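Local atomic coordinates of OxsB protein (Bacillus megaterium, PDB entry 5UL3), a protein that catalyses the oxidative ring contraction of dAMP to an oxetane aldehyde in oxetanocin A biosynthesis, using cobalamin, a [4Fe-4S] cluster and S-adenosylmethionine. Residues Leu199-Ile204 with Glu229-Leu234; Leu256-Asp259 with Ser265-Asp268. All blocks are in the same frame, centred on the assembly; numbering follows the deposited sequence. Where two conformers were deposited one is given.

Contact 1 and contact 2 follow one another along the chain, the first closing before the second opens, and their centres lie about 16 Å apart. Both adjoin the mixed sheet of the cobalamin-housing Rossmann domain, contact 1 by its parallel strand 235-237 and contact 2 by the antiparallel strand 264-267 next to it. Contact 1 joins helix 190-205 to the turn that leads from helix 224-230 into strand 235-237; contact 2 folds the loop after helix 242-252 onto strand 264-267. They meet directly where Pro232 O packs 3.7 Å from Val267 CG2. Both are structural packing away from the annotated sites, although Leu234 in contact 1 has its side chain about 9 Å from the bound cobalamin.

Contact 1. Residues Leu199-Ile204 with Glu229-Leu234; sequences LIYSHI and ERYPSL. With EDO (1,2-ethanediol), chain U.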
loop_
_atom_site.group_PDB
_atom_site.type_symbol
_atom_site.label_atom_id
_atom_site.label_comp_id
_atom_site.label_asym_id
_atom_site.label_seq_id
_atom_site.Cartn_x
_atom_site.Cartn_y
_atom_site.Cartn_z
ATOM N N LEU A 199 -9.559 -22.723 13.889
ATOM C CA LEU A 199 -8.570 -23.767 14.153
ATOM C C LEU A 199 -7.671 -23.420 15.336
ATOM O O LEU A 199 -7.278 -24.306 16.103
ATOM C CB LEU A 199 -7.724 -23.992 12.908
ATOM C CG LEU A 199 -8.421 -24.810 11.834
ATOM C CD1 LEU A 199 -7.748 -24.556 10.510
ATOM C CD2 LEU A 199 -8.323 -26.278 12.224
ATOM N N ILE A 200 -7.310 -22.142 15.483
ATOM C CA ILE A 200 -6.508 -21.733 16.632
ATOM C C ILE A 200 -7.253 -22.022 17.926
ATOM O O ILE A 200 -6.693 -22.592 18.868
ATOM C CB ILE A 200 -6.142 -20.240 16.531
ATOM C CG1 ILE A 200 -5.114 -20.026 15.423
ATOM C CG2 ILE A 200 -5.619 -19.738 17.885
ATOM C CD1 ILE A 200 -4.872 -18.538 15.113
ATOM N N TYR A 201 -8.522 -21.601 18.003
ATOM C CA TYR A 201 -9.266 -21.795 19.245
ATOM C C TYR A 201 -9.595 -23.267 19.480
ATOM O O TYR A 201 -9.609 -23.714 20.632
ATOM C CB TYR A 201 -10.541 -20.958 19.252
ATOM C CG TYR A 201 -10.288 -19.496 19.552
ATOM C CD1 TYR A 201 -9.931 -19.084 20.826
ATOM C CD2 TYR A 201 -10.402 -18.535 18.558
ATOM C CE1 TYR A 201 -9.695 -17.754 21.108
ATOM C CE2 TYR A 201 -10.164 -17.201 18.831
ATOM C CZ TYR A 201 -9.805 -16.819 20.110
ATOM O OH TYR A 201 -9.563 -15.490 20.403
ATOM N N SER A 202 -9.850 -24.041 18.418
ATOM C CA SER A 202 -10.076 -25.468 18.650
ATOM C C SER A 202 -8.824 -26.144 19.203
ATOM O O SER A 202 -8.937 -27.062 20.023
ATOM C CB SER A 202 -10.572 -26.168 17.375
ATOM O OG SER A 202 -9.637 -26.119 16.313
ATOM N N HIS A 203 -7.629 -25.678 18.824
ATOM C CA HIS A 203 -6.415 -26.250 19.392
ATOM C C HIS A 203 -6.106 -25.709 20.783
ATOM O O HIS A 203 -5.510 -26.421 21.600
ATOM C CB HIS A 203 -5.234 -26.021 18.453
ATOM C CG HIS A 203 -5.212 -26.969 17.295
ATOM N ND1 HIS A 203 -5.974 -26.782 16.161
ATOM C CD2 HIS A 203 -4.558 -28.142 17.124
ATOM C CE1 HIS A 203 -5.767 -27.785 15.325
ATOM N NE2 HIS A 203 -4.908 -28.621 15.883
ATOM N N ILE A 204 -6.477 -24.462 21.078
ATOM C CA ILE A 204 -6.391 -24.004 22.465
ATOM C C ILE A 204 -7.283 -24.868 23.340
ATOM O O ILE A 204 -6.877 -25.328 24.416
ATOM C CB ILE A 204 -6.777 -22.516 22.575
ATOM C CG1 ILE A 204 -5.692 -21.627 21.973
ATOM C CG2 ILE A 204 -7.019 -22.140 24.033
ATOM C CD1 ILE A 204 -6.081 -20.141 21.963
ATOM N N GLU A 229 -18.558 -11.472 18.302
ATOM C CA GLU A 229 -19.712 -12.361 18.356
ATOM C C GLU A 229 -19.282 -13.822 18.283
ATOM O O GLU A 229 -19.813 -14.676 19.001
ATOM C CB GLU A 229 -20.666 -12.004 17.221
ATOM C CG GLU A 229 -21.806 -12.964 16.991
ATOM C CD GLU A 229 -22.664 -12.517 15.825
ATOM O OE1 GLU A 229 -22.327 -11.477 15.215
ATOM O OE2 GLU A 229 -23.667 -13.197 15.518
ATOM N N ARG A 230 -18.293 -14.121 17.450
ATOM C CA ARG A 230 -17.817 -15.486 17.286
ATOM C C ARG A 230 -16.659 -15.826 18.221
ATOM O O ARG A 230 -16.534 -16.981 18.645
ATOM C CB ARG A 230 -17.418 -15.706 15.821
ATOM C CG ARG A 230 -16.992 -17.120 15.484
ATOM C CD ARG A 230 -16.843 -17.282 13.983
ATOM N NE ARG A 230 -16.478 -18.645 13.603
ATOM C CZ ARG A 230 -17.360 -19.606 13.340
ATOM N NH1 ARG A 230 -18.658 -19.349 13.421
ATOM N NH2 ARG A 230 -16.947 -20.822 12.998
ATOM N N TYR A 231 -15.818 -14.850 18.567
ATOM C CA TYR A 231 -14.660 -15.068 19.436
ATOM C C TYR A 231 -14.702 -14.045 20.562
ATOM O O TYR A 231 -14.080 -12.977 20.467
ATOM C CB TYR A 231 -13.351 -14.960 18.661
ATOM C CG TYR A 231 -13.391 -15.622 17.315
ATOM C CD1 TYR A 231 -13.254 -17.000 17.188
ATOM C CD2 TYR A 231 -13.567 -14.873 16.161
ATOM C CE1 TYR A 231 -13.290 -17.606 15.964
ATOM C CE2 TYR A 231 -13.609 -15.477 14.918
ATOM C CZ TYR A 231 -13.466 -16.848 14.829
ATOM O OH TYR A 231 -13.507 -17.457 13.603
ATOM N N PRO A 232 -15.419 -14.341 21.651
ATOM C CA PRO A 232 -15.623 -13.318 22.691
ATOM C C PRO A 232 -14.352 -12.888 23.400
ATOM O O PRO A 232 -14.291 -11.748 23.873
ATOM C CB PRO A 232 -16.607 -13.992 23.663
ATOM C CG PRO A 232 -17.257 -15.077 22.870
ATOM C CD PRO A 232 -16.221 -15.553 21.894
ATOM N N SER A 233 -13.337 -13.751 23.500
ATOM C CA SER A 233 -12.106 -13.417 24.215
ATOM C C SER A 233 -11.049 -12.750 23.331
ATOM O O SER A 233 -9.970 -12.407 23.830
ATOM C CB SER A 233 -11.515 -14.676 24.871
ATOM O OG SER A 233 -10.989 -15.559 23.901
ATOM N N LEU A 234 -11.344 -12.539 22.052
ATOM C CA LEU A 234 -10.391 -11.967 21.108
ATOM C C LEU A 234 -10.090 -10.511 21.460
ATOM O O LEU A 234 -10.959 -9.767 21.920
ATOM C CB LEU A 234 -10.958 -12.061 19.689
ATOM C CG LEU A 234 -10.085 -11.652 18.501
ATOM C CD1 LEU A 234 -8.888 -12.590 18.401
ATOM C CD2 LEU A 234 -10.894 -11.687 17.214
HETATM C C1 EDO U . -14.061 -18.333 20.893
HETATM O O1 EDO U . -14.052 -19.715 20.506
HETATM C C2 EDO U . -13.076 -18.070 22.030
HETATM O O2 EDO U . -13.100 -16.678 22.408
HETATM O O HOH W 1 -8.560 -15.191 23.046
#
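Tyr201, projecting from helix 190-205, meets three residues of 229-234, and the first is Tyr231. The two rings lie nearly parallel, their planes at 16°, but with centroids 5.4 Å apart they are slid so far that they hardly overlap; Tyr231 CD1 sits 3.5 Å from both CD2 and CE2 of Tyr201. In Tyr231, CG stands anti to the carbonyl carbon (chi1 -42°), which sends the ring back along helix 190-205, where its hydroxyl bonds to Asp198 and Phe194 meets the ring edge-to-face. After Pro232, the type I turn of Tyr231-Leu234 brings Ser233 round to the phenol end of Tyr201. One water joins the two hydroxyls, 2.8 Å from Tyr201 OH and 2.6 Å from Ser233 OG. An ethanediol, probably from the crystallisation liquor, is held twice at its O2, by Ser233 N (3.1 Å, 165°) and Ser233 OG (2.8 Å), and lays its C2 over one face of the Tyr201 ring. Leu234 finishes the turn with CD1 3.6 Å from Tyr201 OH. Helix 190-205 thus packs on the turn before strand 235-237 of the Rossmann domain through carbon atoms of Tyr231 and Leu234, while the polar link between hydroxyls runs through a water.

Contact 2. Residues Leu256-Asp259 with Ser265-Asp268; sequences LKLD and SYVD. With EDO (1,2-ethanediol), chain L; EDO (1,2-ethanediol), chain M.
Leu258 and Tyr266 belong to segments separated by five residues, their CA atoms 8.8 Å apart, and a second close approach pairs the CA atoms of Asp259 and Asp268 at 8.6 Å. Residues 258-259 form the start of a 3-10 segment, whereas 265-267 run as strand; backbones this far apart are joined by side chains, and the two segments together bury 155 Å². The main one is Tyr266, whose CG sits between its backbone N and carbonyl carbon (chi1 64°); its CB points toward 256-259, and Leu258 meets a face of its ring. The CG of Leu258 lies 3.9 Å from the ring centroid and 12° off the normal, a CH-pi contact over the ring centre. The branch carrying CD2 reaches the rim on the same face, 3.5 Å from Tyr266 CD2, and the two side chains slide past each other in opposite directions. At the phenol end, CB and CA of Asp259 are the atoms nearest Tyr266 OH, with CB at 3.3 Å, while the Asp259 carboxylate leads away. Two ethanediol molecules, probably from the crystallisation liquor, bind here: one accepts from Asp259 N at its O2, and the other donates to Asp259 O at 2.9 Å through its O1. Strand 264-267 is flanked by strands 235-237 and 273-275, antiparallel to both. Leu235 of the former touches both Leu258 and Tyr266, Lys274 of the latter packs on Tyr266, and Met251 of helix 242-252 meets Leu258, tying the loop back to the helix it follows.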
loop_
_atom_site.group_PDB
_atom_site.type_symbol
_atom_site.label_atom_id
_atom_site.label_comp_id
_atom_site.label_asym_id
_atom_site.label_seq_id
_atom_site.Cartn_x
_atom_site.Cartn_y
_atom_site.Cartn_z
ATOM N N LEU A 256 0.569 -5.435 33.584
ATOM C CA LEU A 256 -0.493 -4.550 33.140
ATOM C C LEU A 256 -1.804 -5.309 33.214
ATOM O O LEU A 256 -1.849 -6.516 32.968
ATOM C CB LEU A 256 -0.303 -4.064 31.686
ATOM C CG LEU A 256 0.618 -2.903 31.328
ATOM C CD1 LEU A 256 0.328 -2.501 29.890
ATOM C CD2 LEU A 256 0.401 -1.718 32.259
ATOM N N LYS A 257 -2.879 -4.593 33.505
ATOM C CA LYS A 257 -4.199 -5.180 33.356
ATOM C C LYS A 257 -4.694 -4.976 31.931
ATOM O O LYS A 257 -4.210 -4.108 31.202
ATOM C CB LYS A 257 -5.198 -4.561 34.338
ATOM C CG LYS A 257 -4.704 -4.436 35.767
ATOM C CD LYS A 257 -5.835 -3.930 36.662
ATOM C CE LYS A 257 -5.335 -3.499 38.028
ATOM N NZ LYS A 257 -4.532 -2.244 37.965
ATOM N N LEU A 258 -5.691 -5.780 31.550
ATOM C CA LEU A 258 -6.267 -5.680 30.213
ATOM C C LEU A 258 -6.769 -4.270 29.915
ATOM O O LEU A 258 -6.653 -3.792 28.783
ATOM C CB LEU A 258 -7.400 -6.694 30.052
ATOM C CG LEU A 258 -8.061 -6.842 28.678
ATOM C CD1 LEU A 258 -7.050 -7.253 27.625
ATOM C CD2 LEU A 258 -9.191 -7.858 28.738
ATOM N N ASP A 259 -7.338 -3.587 30.907
ATOM C CA ASP A 259 -7.876 -2.259 30.629
ATOM C C ASP A 259 -6.795 -1.185 30.558
ATOM O O ASP A 259 -7.123 -0.007 30.370
ATOM C CB ASP A 259 -8.963 -1.889 31.654
ATOM C CG ASP A 259 -8.428 -1.640 33.063
ATOM O OD1 ASP A 259 -7.215 -1.743 33.322
ATOM O OD2 ASP A 259 -9.259 -1.317 33.936
ATOM N N SER A 265 -9.548 -2.994 21.475
ATOM C CA SER A 265 -10.954 -3.137 21.820
ATOM C C SER A 265 -11.212 -4.582 22.227
ATOM O O SER A 265 -10.633 -5.510 21.654
ATOM C CB SER A 265 -11.866 -2.734 20.659
ATOM O OG SER A 265 -11.450 -3.325 19.445
ATOM N N TYR A 266 -12.069 -4.768 23.226
ATOM C CA TYR A 266 -12.301 -6.097 23.780
ATOM C C TYR A 266 -13.647 -6.115 24.491
ATOM O O TYR A 266 -14.247 -5.070 24.763
ATOM C CB TYR A 266 -11.163 -6.491 24.726
ATOM C CG TYR A 266 -11.065 -5.596 25.939
ATOM C CD1 TYR A 266 -10.420 -4.358 25.880
ATOM C CD2 TYR A 266 -11.628 -5.981 27.146
ATOM C CE1 TYR A 266 -10.352 -3.529 27.002
ATOM C CE2 TYR A 266 -11.554 -5.170 28.270
ATOM C CZ TYR A 266 -10.922 -3.950 28.193
ATOM O OH TYR A 266 -10.862 -3.166 29.323
ATOM N N VAL A 267 -14.116 -7.327 24.780
ATOM C CA VAL A 267 -15.327 -7.526 25.570
ATOM C C VAL A 267 -14.903 -7.703 27.021
ATOM O O VAL A 267 -14.116 -8.601 27.338
ATOM C CB VAL A 267 -16.129 -8.742 25.080
ATOM C CG1 VAL A 267 -17.481 -8.810 25.794
ATOM C CG2 VAL A 267 -16.314 -8.705 23.570
ATOM N N ASP A 268 -15.417 -6.851 27.904
ATOM C CA ASP A 268 -15.028 -6.906 29.306
ATOM C C ASP A 268 -15.851 -7.976 30.028
ATOM O O ASP A 268 -16.518 -8.809 29.410
ATOM C CB ASP A 268 -15.144 -5.521 29.951
ATOM C CG ASP A 268 -16.588 -5.045 30.120
ATOM O OD1 ASP A 268 -17.535 -5.744 29.703
ATOM O OD2 ASP A 268 -16.770 -3.943 30.686
HETATM C C1 EDO L . -10.857 -5.839 32.798
HETATM O O1 EDO L . -11.598 -6.854 32.103
HETATM C C2 EDO L . -9.412 -6.278 33.028
HETATM O O2 EDO L . -8.593 -5.145 33.380
HETATM C C1 EDO M . -9.013 2.608 31.393
HETATM O O1 EDO M . -9.518 1.530 30.590
HETATM C C2 EDO M . -8.668 2.108 32.794
HETATM O O2 EDO M . -7.244 2.103 32.993
#